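Thermoresistant glucokinase (PDB 4EUN) probably catalyses the ATP-dependent phosphorylation of gluconate to 6-phosphogluconate, as a P-loop carbohydrate kinase of the gluconokinase family. Local coordinates at residues V126-H130 and A187-L191. Residues are numbered along the deposited sequence; the frame is centred on the assembly and turned at random.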
ATOM      1  N   VAL A 126      -1.634  -5.417  18.687  1.00 25.43           N
ATOM      2  CA  VAL A 126      -2.246  -4.834  17.494  1.00 27.05           C
ATOM      3  C   VAL A 126      -3.314  -3.802  17.865  1.00 28.05           C
ATOM      4  O   VAL A 126      -4.244  -4.094  18.628  1.00 26.70           O
ATOM      5  CB  VAL A 126      -2.875  -5.892  16.561  1.00 24.04           C
ATOM      6  CG1 VAL A 126      -3.340  -5.233  15.261  1.00 23.49           C
ATOM      7  CG2 VAL A 126      -1.886  -6.996  16.234  1.00 25.87           C
ATOM      8  N   ASP A 127      -3.171  -2.595  17.323  1.00 22.69           N
ATOM      9  CA  ASP A 127      -4.128  -1.524  17.570  1.00 23.27           C
ATOM     10  C   ASP A 127      -4.953  -1.310  16.323  1.00 19.75           C
ATOM     11  O   ASP A 127      -4.414  -1.257  15.224  1.00 22.69           O
ATOM     12  CB  ASP A 127      -3.396  -0.225  17.925  1.00 28.41           C
ATOM     13  CG  ASP A 127      -2.540  -0.355  19.165  1.00 32.05           C
ATOM     14  OD1 ASP A 127      -3.068  -0.761  20.227  1.00 29.73           O
ATOM     15  OD2 ASP A 127      -1.331  -0.057  19.072  1.00 32.21           O
ATOM     16  N   PHE A 128      -6.270  -1.193  16.484  1.00 20.64           N
ATOM     17  CA  PHE A 128      -7.149  -1.085  15.331  1.00 20.36           C
ATOM     18  C   PHE A 128      -7.721   0.307  15.171  1.00 22.24           C
ATOM     19  O   PHE A 128      -8.158   0.919  16.142  1.00 24.48           O
ATOM     20  CB  PHE A 128      -8.298  -2.107  15.456  1.00 20.81           C
ATOM     21  CG  PHE A 128      -7.844  -3.518  15.275  1.00 21.46           C
ATOM     22  CD1 PHE A 128      -7.319  -4.239  16.342  1.00 22.62           C
ATOM     23  CD2 PHE A 128      -7.891  -4.111  14.018  1.00 18.55           C
ATOM     24  CE1 PHE A 128      -6.859  -5.543  16.160  1.00 22.72           C
ATOM     25  CE2 PHE A 128      -7.440  -5.409  13.828  1.00 18.56           C
ATOM     26  CZ  PHE A 128      -6.924  -6.124  14.899  1.00 21.02           C
ATOM     27  N   LEU A 129      -7.698   0.811  13.943  1.00 20.13           N
ATOM     28  CA  LEU A 129      -8.440   2.016  13.595  1.00 18.15           C
ATOM     29  C   LEU A 129      -9.591   1.555  12.718  1.00 19.40           C
ATOM     30  O   LEU A 129      -9.392   1.075  11.602  1.00 18.88           O
ATOM     31  CB  LEU A 129      -7.550   3.011  12.843  1.00 19.71           C
ATOM     32  CG  LEU A 129      -6.255   3.437  13.535  1.00 21.39           C
ATOM     33  CD1 LEU A 129      -5.437   4.303  12.589  1.00 20.98           C
ATOM     34  CD2 LEU A 129      -6.539   4.180  14.831  1.00 26.33           C
ATOM     35  N   HIS A 130     -10.802   1.676  13.237  1.00 19.32           N
ATOM     36  CA  HIS A 130     -11.982   1.195  12.521  1.00 19.98           C
ATOM     37  C   HIS A 130     -12.646   2.355  11.772  1.00 22.23           C
ATOM     38  O   HIS A 130     -13.311   3.194  12.376  1.00 21.68           O
ATOM     39  CB  HIS A 130     -12.948   0.559  13.520  1.00 20.72           C
ATOM     40  CG  HIS A 130     -14.261   0.146  12.934  1.00 20.71           C
ATOM     41  ND1 HIS A 130     -15.342  -0.176  13.726  1.00 20.66           N
ATOM     42  CD2 HIS A 130     -14.668  -0.008  11.651  1.00 22.15           C
ATOM     43  CE1 HIS A 130     -16.367  -0.497  12.955  1.00 22.75           C
ATOM     44  NE2 HIS A 130     -15.991  -0.400  11.695  1.00 21.42           N
ATOM     45  N   ALA A 187      -6.384   9.753  15.048  1.00 28.09           N
ATOM     46  CA  ALA A 187      -5.651   8.489  15.124  1.00 27.98           C
ATOM     47  C   ALA A 187      -4.284   8.656  15.775  1.00 30.35           C
ATOM     48  O   ALA A 187      -3.904   7.863  16.639  1.00 33.82           O
ATOM     49  CB  ALA A 187      -5.486   7.882  13.729  1.00 26.51           C
ATOM     50  N   LEU A 188      -3.541   9.672  15.338  1.00 33.03           N
ATOM     51  CA  LEU A 188      -2.193   9.922  15.838  1.00 35.82           C
ATOM     52  C   LEU A 188      -2.201  10.240  17.332  1.00 34.56           C
ATOM     53  O   LEU A 188      -1.326   9.791  18.077  1.00 36.56           O
ATOM     54  CB  LEU A 188      -1.536  11.070  15.057  1.00 39.56           C
ATOM     55  CG  LEU A 188      -1.081  10.762  13.627  1.00 40.50           C
ATOM     56  CD1 LEU A 188      -0.646  12.024  12.893  1.00 42.47           C
ATOM     57  CD2 LEU A 188       0.046   9.749  13.649  1.00 39.81           C
ATOM     58  N   THR A 189      -3.194  11.014  17.765  1.00 39.45           N
ATOM     59  CA  THR A 189      -3.326  11.358  19.177  1.00 43.98           C
ATOM     60  C   THR A 189      -3.586  10.097  19.989  1.00 37.00           C
ATOM     61  O   THR A 189      -2.978   9.881  21.037  1.00 39.99           O
ATOM     62  CB  THR A 189      -4.469  12.372  19.416  1.00 41.76           C
ATOM     63  OG1 THR A 189      -4.165  13.608  18.758  1.00 49.78           O
ATOM     64  CG2 THR A 189      -4.639  12.639  20.900  1.00 44.34           C
ATOM     65  N   TRP A 190      -4.487   9.255  19.495  1.00 35.44           N
ATOM     66  CA  TRP A 190      -4.821   8.032  20.200  1.00 35.42           C
ATOM     67  C   TRP A 190      -3.670   7.013  20.213  1.00 31.97           C
ATOM     68  O   TRP A 190      -3.342   6.457  21.263  1.00 37.04           O
ATOM     69  CB  TRP A 190      -6.087   7.404  19.620  1.00 34.83           C
ATOM     70  CG  TRP A 190      -6.442   6.159  20.333  1.00 33.42           C
ATOM     71  CD1 TRP A 190      -6.957   6.056  21.594  1.00 36.60           C
ATOM     72  CD2 TRP A 190      -6.282   4.825  19.850  1.00 28.73           C
ATOM     73  NE1 TRP A 190      -7.133   4.734  21.920  1.00 37.31           N
ATOM     74  CE2 TRP A 190      -6.731   3.958  20.866  1.00 31.75           C
ATOM     75  CE3 TRP A 190      -5.803   4.279  18.656  1.00 27.19           C
ATOM     76  CZ2 TRP A 190      -6.716   2.569  20.719  1.00 33.75           C
ATOM     77  CZ3 TRP A 190      -5.793   2.905  18.510  1.00 30.80           C
ATOM     78  CH2 TRP A 190      -6.241   2.064  19.538  1.00 34.64           C
ATOM     79  N   LEU A 191      -3.070   6.773  19.050  1.00 30.50           N
ATOM     80  CA  LEU A 191      -2.002   5.783  18.922  1.00 28.99           C
ATOM     81  C   LEU A 191      -0.795   6.129  19.784  1.00 35.44           C
ATOM     82  O   LEU A 191      -0.128   5.242  20.319  1.00 36.17           O
ATOM     83  CB  LEU A 191      -1.558   5.662  17.460  1.00 31.27           C
ATOM     84  CG  LEU A 191      -2.522   4.955  16.510  1.00 26.02           C
ATOM     85  CD1 LEU A 191      -2.088   5.151  15.073  1.00 31.26           C
ATOM     86  CD2 LEU A 191      -2.570   3.478  16.848  1.00 27.55           C
TER
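Leu129, on strand 127-132, rests both of its methyl groups on CB of Ala187 in the C-terminal half of helix 180-191, a small example of how a helix is seated on a parallel sheet. Apolar contacts do nearly all the work. CD1 of Leu129 lies 3.8 Å from CB of Ala187 and more loosely meets CD1 of Leu191, while CD2 of Leu129, besides touching Ala187 CB, approaches CE3 of Trp190 at 3.9 Å. Trp190 extends the six-membered part of its indole to the strand because its CG lies opposite the backbone N (chi1 -180°), and the Leu129 and Trp190 side chains run past one another in opposite directions. The same ring reaches between Leu129 and Asp127, its CZ3 coming within 4.0 Å of Asp127 CB. CD2 of Leu191 packs against that CB as well, at 3.9 Å.

The carboxylate of Asp127 is engaged apart from this packing. Asp127 offers its methylene to the helix, whereas its carboxylate forms a salt bridge to Arg30 and a hydrogen bond to Ser170; NH2 of Arg30, the atom that pairs with OD2 of Asp127, also hydrogen-bonds to Leu191 O, linking the two elements indirectly. The carbonyl O of Phe128 is a polar atom that does pack against the indole, meeting Trp190 CZ3 obliquely at 3.9 Å, without a hydrogen bond.

The segment axes are nearly antiparallel (157°) and 10.5 Å apart, as expected for the helical layer of an alpha/beta P-loop kinase fold. Val49 of helix 42-53 touches Ala187 and Leu191, extending the same core. With no direct hydrogen bond joining the segments, helix and strand hold together here mainly through side-chain fit, and the charge of Asp127 is answered beside the interface.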